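Local coordinates for protein acarbose Kinase Mak1 (Uncultured bacterium, PDB 6WB4) that probably inactivates the antidiabetic drug acarbose by phosphorylating it with ATP, as a carbohydrate kinase of the pfkB family, at residues B[183-186]-B[187-190]; B[274-277]-B[278-282]. One frame throughout, in Å; residues are numbered along the deposited sequence.

Contact 1 (B[183-186]-B[187-190]); sequences DWDG and VADY. With GLC (alpha-D-glucopyranose), chain D; AC1 (4,6-dideoxy-4-{[(1S,4R,5S,6S)-4,5,6-trihydroxy-3-(hydroxymethyl)cyclohex-2-en-1-yl]amino}-alpha-D-glucopyranose), chain C.
The indole ring of Trp184 meets Ala188 O at its pyrrole edge. NE1 donates a hydrogen bond of 3.0 Å to Ala188 O. The acceptor lies only 6° out of the ring plane. One face of the indole is covered by Gly186 CA, 3.5 Å above the ring plane and over its centre. Trp184 CG is anti to the backbone N (chi1 -179°), which carries the ring back beneath the turn. The ring of Tyr190 serves the ligand. The glucose lies over one face, with its C1 3.6 Å above the ring plane, over the centre. Tyr190 OH is hydrogen-bonded to Ile159 O.

The carboxylate of Asp185 closes the turn. OD1 accepts from Ala188 N at 2.7 Å, on the syn side. It also accepts from Val187 N, on the anti side and 33° out of the carboxylate plane. The bond to Val187 N makes an Asx turn. Gly186 has positive phi at the bend.

At the other end of the loop, Asp183 OD1 accepts from AC1 O3 at 3.0 Å and, weakly, from AC1 O2.

Trp184 also stacks on His191, which bonds the glucose. The chemistry implies two shells. Asp183 accepts hydrogen bonds from the AC1 hydroxyls, and Tyr190 lays its ring face on the glucose. The buried indole N-H and the Asp185 carboxylate probably fix the backbone between them, through three bonds to residues 187 and 188.

Contact 2 (B[274-277]-B[278-282]); sequences LCHY and LDHGD
Leu278 continues the helix from Leu274. Leu278 N bonds to Leu274 O at 3.0 Å. Its side chain leans back along the helix, with CG anti to the carbonyl carbon (chi1 -74°). CG and CD1 thereby lie against Leu274 O. Both leucines also touch His154 of strand 152-157.

Asp279 N bonds to His276 O at 3.0 Å, approaching from well above the carbonyl plane. Its bond to Cys275 O is weak. The carboxylate turns elsewhere and forms a salt bridge with Arg76.

His280 N gives His276 O a second bond of 2.9 Å, nearly in line with the carbonyl. The two imidazoles form an offset stack, centroids 4.3 Å apart and planes at 10°. His280 ND1 lies over the centre of the His276 ring, and it makes a weak bond to His276 O as well.

Gly281 leaves the helix with positive phi. Its N bonds weakly to Tyr277 O. Its CA makes a CH-pi contact over one face of the Tyr277 ring, 4.3 Å from the centroid.

Asp282 places its O at the edges of the His276 and Tyr277 rings. Asp282 is the N-cap of helix 283-298, and its OD2 accepts from Gly285 N.

The chemistry implies a helix that frays into its end. His276 O takes one straight bond from His280 N and one bent bond from Asp279 N. Gly281 then breaks the helix, and Asp282 starts the next one.

Contact 1 comes first along the chain and contact 2 follows in series. Their centres are 28 Å apart, and the nearest atoms about 16 Å, so they do not touch. Contact 1 lies in the loop between strand 176-180 and helix 192-195, at the glycan pocket. Contact 2 lies at the C-terminal end of helix 265-280, where it turns into helix 283-298. Both belong to the pfkB kinase fold around the ten-stranded sheet. Strand 176-180 and strand 152-157, which Leu274 and Leu278 touch, are neighbours in that sheet. Contact 1 therefore concerns the sugar directly, whereas contact 2 joins two helices and touches no ligand, though the Leu274 side chain is about 9 Å from a bound calcium ion.

Contact 1 (B[183-186]-B[187-190])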
# COMPACT_ATOMS: atom_id res chain seq x y z
N ASP B 183 -9.02 -16.44 -13.85
CA ASP B 183 -9.52 -17.58 -13.09
C ASP B 183 -11.05 -17.58 -13.09
O ASP B 183 -11.68 -17.00 -12.21
CB ASP B 183 -8.96 -17.56 -11.67
CG ASP B 183 -9.24 -16.25 -10.97
OD1 ASP B 183 -9.32 -15.24 -11.69
OD2 ASP B 183 -9.38 -16.23 -9.73
N TRP B 184 -11.63 -18.25 -14.07
CA TRP B 184 -13.08 -18.37 -14.18
C TRP B 184 -13.43 -19.83 -13.99
O TRP B 184 -12.74 -20.70 -14.52
CB TRP B 184 -13.56 -17.85 -15.55
CG TRP B 184 -15.05 -17.92 -15.76
CD1 TRP B 184 -16.01 -17.50 -14.89
CD2 TRP B 184 -15.74 -18.44 -16.91
NE1 TRP B 184 -17.26 -17.72 -15.43
CE2 TRP B 184 -17.12 -18.30 -16.66
CE3 TRP B 184 -15.32 -19.01 -18.12
CZ2 TRP B 184 -18.09 -18.71 -17.58
CZ3 TRP B 184 -16.29 -19.41 -19.03
CH2 TRP B 184 -17.65 -19.26 -18.76
N ASP B 185 -14.48 -20.12 -13.22
CA ASP B 185 -14.81 -21.51 -12.90
C ASP B 185 -15.61 -22.17 -14.00
O ASP B 185 -15.80 -23.39 -14.00
CB ASP B 185 -15.58 -21.61 -11.58
CG ASP B 185 -16.77 -20.66 -11.51
OD1 ASP B 185 -17.38 -20.37 -12.57
OD2 ASP B 185 -17.12 -20.24 -10.39
N GLY B 186 -16.11 -21.35 -14.92
CA GLY B 186 -16.91 -21.86 -16.02
C GLY B 186 -18.38 -21.90 -15.65
O GLY B 186 -19.21 -22.34 -16.44
N VAL B 187 -18.70 -21.42 -14.45
CA VAL B 187 -20.06 -21.46 -13.92
C VAL B 187 -20.60 -20.06 -13.62
O VAL B 187 -21.75 -19.76 -13.95
CB VAL B 187 -20.13 -22.31 -12.63
CG1 VAL B 187 -21.52 -22.25 -12.00
CG2 VAL B 187 -19.72 -23.75 -12.90
N ALA B 188 -19.78 -19.22 -13.00
CA ALA B 188 -20.17 -17.85 -12.64
C ALA B 188 -20.72 -17.08 -13.84
O ALA B 188 -20.14 -17.08 -14.92
CB ALA B 188 -18.99 -17.11 -12.03
N ASP B 189 -21.85 -16.40 -13.63
CA ASP B 189 -22.57 -15.73 -14.71
C ASP B 189 -21.92 -14.41 -15.11
O ASP B 189 -22.11 -13.92 -16.23
CB ASP B 189 -24.02 -15.50 -14.29
CG ASP B 189 -24.76 -16.81 -14.05
OD1 ASP B 189 -25.06 -17.51 -15.04
OD2 ASP B 189 -25.03 -17.13 -12.87
N TYR B 190 -21.17 -13.83 -14.18
CA TYR B 190 -20.54 -12.53 -14.40
C TYR B 190 -19.72 -12.49 -15.69
O TYR B 190 -19.75 -11.50 -16.41
CB TYR B 190 -19.64 -12.15 -13.22
CG TYR B 190 -18.94 -10.85 -13.47
CD1 TYR B 190 -19.55 -9.64 -13.15
CD2 TYR B 190 -17.69 -10.82 -14.07
CE1 TYR B 190 -18.92 -8.45 -13.42
CE2 TYR B 190 -17.05 -9.63 -14.34
CZ TYR B 190 -17.67 -8.45 -14.01
OH TYR B 190 -17.03 -7.27 -14.27
C1 GLC D . -16.05 -9.67 -10.86
C2 GLC D . -15.67 -11.11 -11.18
C3 GLC D . -14.23 -11.38 -10.76
C4 GLC D . -13.31 -10.36 -11.43
C5 GLC D . -13.77 -8.95 -11.05
C6 GLC D . -12.89 -7.89 -11.70
O2 GLC D . -16.57 -12.01 -10.53
O3 GLC D . -13.87 -12.73 -11.10
O4 GLC D . -11.94 -10.57 -11.06
O5 GLC D . -15.13 -8.76 -11.47
O6 GLC D . -13.37 -6.58 -11.34
C1 AC1 C . -11.25 -11.35 -12.05
O2 AC1 C . -11.11 -13.25 -10.55
C2 AC1 C . -10.35 -12.39 -11.41
C4A AC1 C . -3.75 -10.28 -9.76
C3 AC1 C . -9.20 -11.75 -10.63
O3 AC1 C . -8.24 -12.77 -10.34
C4 AC1 C . -8.52 -10.61 -11.39
N4A AC1 C . -7.83 -9.74 -10.45
C5 AC1 C . -9.47 -9.76 -12.24
O5 AC1 C . -10.46 -10.54 -12.91
C6 AC1 C . -8.71 -8.99 -13.31
C1B AC1 C . -6.58 -10.18 -9.84
C2B AC1 C . -5.80 -8.99 -9.25
O2B AC1 C . -6.50 -7.76 -9.49
C3B AC1 C . -4.37 -8.89 -9.79
O3B AC1 C . -3.60 -7.96 -9.02
O4 AC1 C . -2.34 -10.24 -10.02
C5B AC1 C . -4.46 -11.00 -10.85
C7B AC1 C . -5.79 -11.00 -10.84
C6B AC1 C . -3.73 -11.69 -11.97
O6B AC1 C . -4.35 -11.33 -13.21

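Contact 2 (B[274-277]-B[278-282])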
# COMPACT_ATOMS: atom_id res chain seq x y z
N LEU B 274 -1.64 -11.90 -29.75
CA LEU B 274 -2.37 -10.91 -30.53
C LEU B 274 -1.52 -10.33 -31.65
O LEU B 274 -1.98 -10.21 -32.78
CB LEU B 274 -2.88 -9.79 -29.62
CG LEU B 274 -3.94 -10.22 -28.61
CD1 LEU B 274 -4.43 -9.02 -27.83
CD2 LEU B 274 -5.09 -10.95 -29.31
N CYS B 275 -0.28 -9.97 -31.34
CA CYS B 275 0.58 -9.32 -32.32
C CYS B 275 0.88 -10.25 -33.49
O CYS B 275 0.80 -9.83 -34.65
CB CYS B 275 1.88 -8.84 -31.67
SG CYS B 275 1.66 -7.28 -30.78
N HIS B 276 1.19 -11.50 -33.19
CA HIS B 276 1.45 -12.47 -34.24
C HIS B 276 0.21 -12.75 -35.08
O HIS B 276 0.25 -12.69 -36.31
CB HIS B 276 1.95 -13.78 -33.65
CG HIS B 276 2.54 -14.71 -34.67
ND1 HIS B 276 1.77 -15.60 -35.39
CD2 HIS B 276 3.82 -14.90 -35.07
CE1 HIS B 276 2.56 -16.30 -36.20
NE2 HIS B 276 3.80 -15.89 -36.02
N TYR B 277 -0.90 -13.04 -34.40
CA TYR B 277 -2.12 -13.48 -35.07
C TYR B 277 -2.67 -12.39 -35.99
O TYR B 277 -3.09 -12.68 -37.10
CB TYR B 277 -3.19 -13.90 -34.06
CG TYR B 277 -4.37 -14.59 -34.69
CD1 TYR B 277 -4.29 -15.93 -35.06
CD2 TYR B 277 -5.55 -13.91 -34.93
CE1 TYR B 277 -5.37 -16.58 -35.65
CE2 TYR B 277 -6.64 -14.56 -35.52
CZ TYR B 277 -6.54 -15.89 -35.88
OH TYR B 277 -7.61 -16.54 -36.47
N LEU B 278 -2.66 -11.15 -35.51
CA LEU B 278 -3.11 -10.02 -36.31
C LEU B 278 -2.26 -9.80 -37.57
O LEU B 278 -2.72 -9.20 -38.53
CB LEU B 278 -3.09 -8.74 -35.46
CG LEU B 278 -4.17 -8.54 -34.40
CD1 LEU B 278 -3.74 -7.48 -33.38
CD2 LEU B 278 -5.50 -8.16 -35.03
N ASP B 279 -1.03 -10.29 -37.55
CA ASP B 279 -0.15 -10.17 -38.71
C ASP B 279 -0.30 -11.35 -39.66
O ASP B 279 -0.52 -11.16 -40.86
CB ASP B 279 1.31 -10.02 -38.29
CG ASP B 279 1.78 -8.58 -38.35
OD1 ASP B 279 0.96 -7.67 -38.12
OD2 ASP B 279 2.98 -8.36 -38.62
N HIS B 280 -0.15 -12.56 -39.14
CA HIS B 280 -0.10 -13.76 -39.97
C HIS B 280 -1.44 -14.47 -40.09
O HIS B 280 -1.77 -14.98 -41.16
CB HIS B 280 0.95 -14.73 -39.42
CG HIS B 280 2.34 -14.18 -39.43
ND1 HIS B 280 2.76 -13.23 -38.52
CD2 HIS B 280 3.40 -14.46 -40.21
CE1 HIS B 280 4.03 -12.94 -38.76
NE2 HIS B 280 4.44 -13.68 -39.78
N GLY B 281 -2.20 -14.54 -39.01
CA GLY B 281 -3.52 -15.14 -39.08
C GLY B 281 -3.49 -16.62 -38.74
O GLY B 281 -4.54 -17.25 -38.66
N ASP B 282 -2.30 -17.16 -38.51
CA ASP B 282 -2.18 -18.58 -38.16
C ASP B 282 -2.23 -18.77 -36.66
O ASP B 282 -1.38 -18.28 -35.93
CB ASP B 282 -0.89 -19.18 -38.70
CG ASP B 282 -0.85 -20.69 -38.53
OD1 ASP B 282 -1.77 -21.36 -39.02
OD2 ASP B 282 0.09 -21.21 -37.90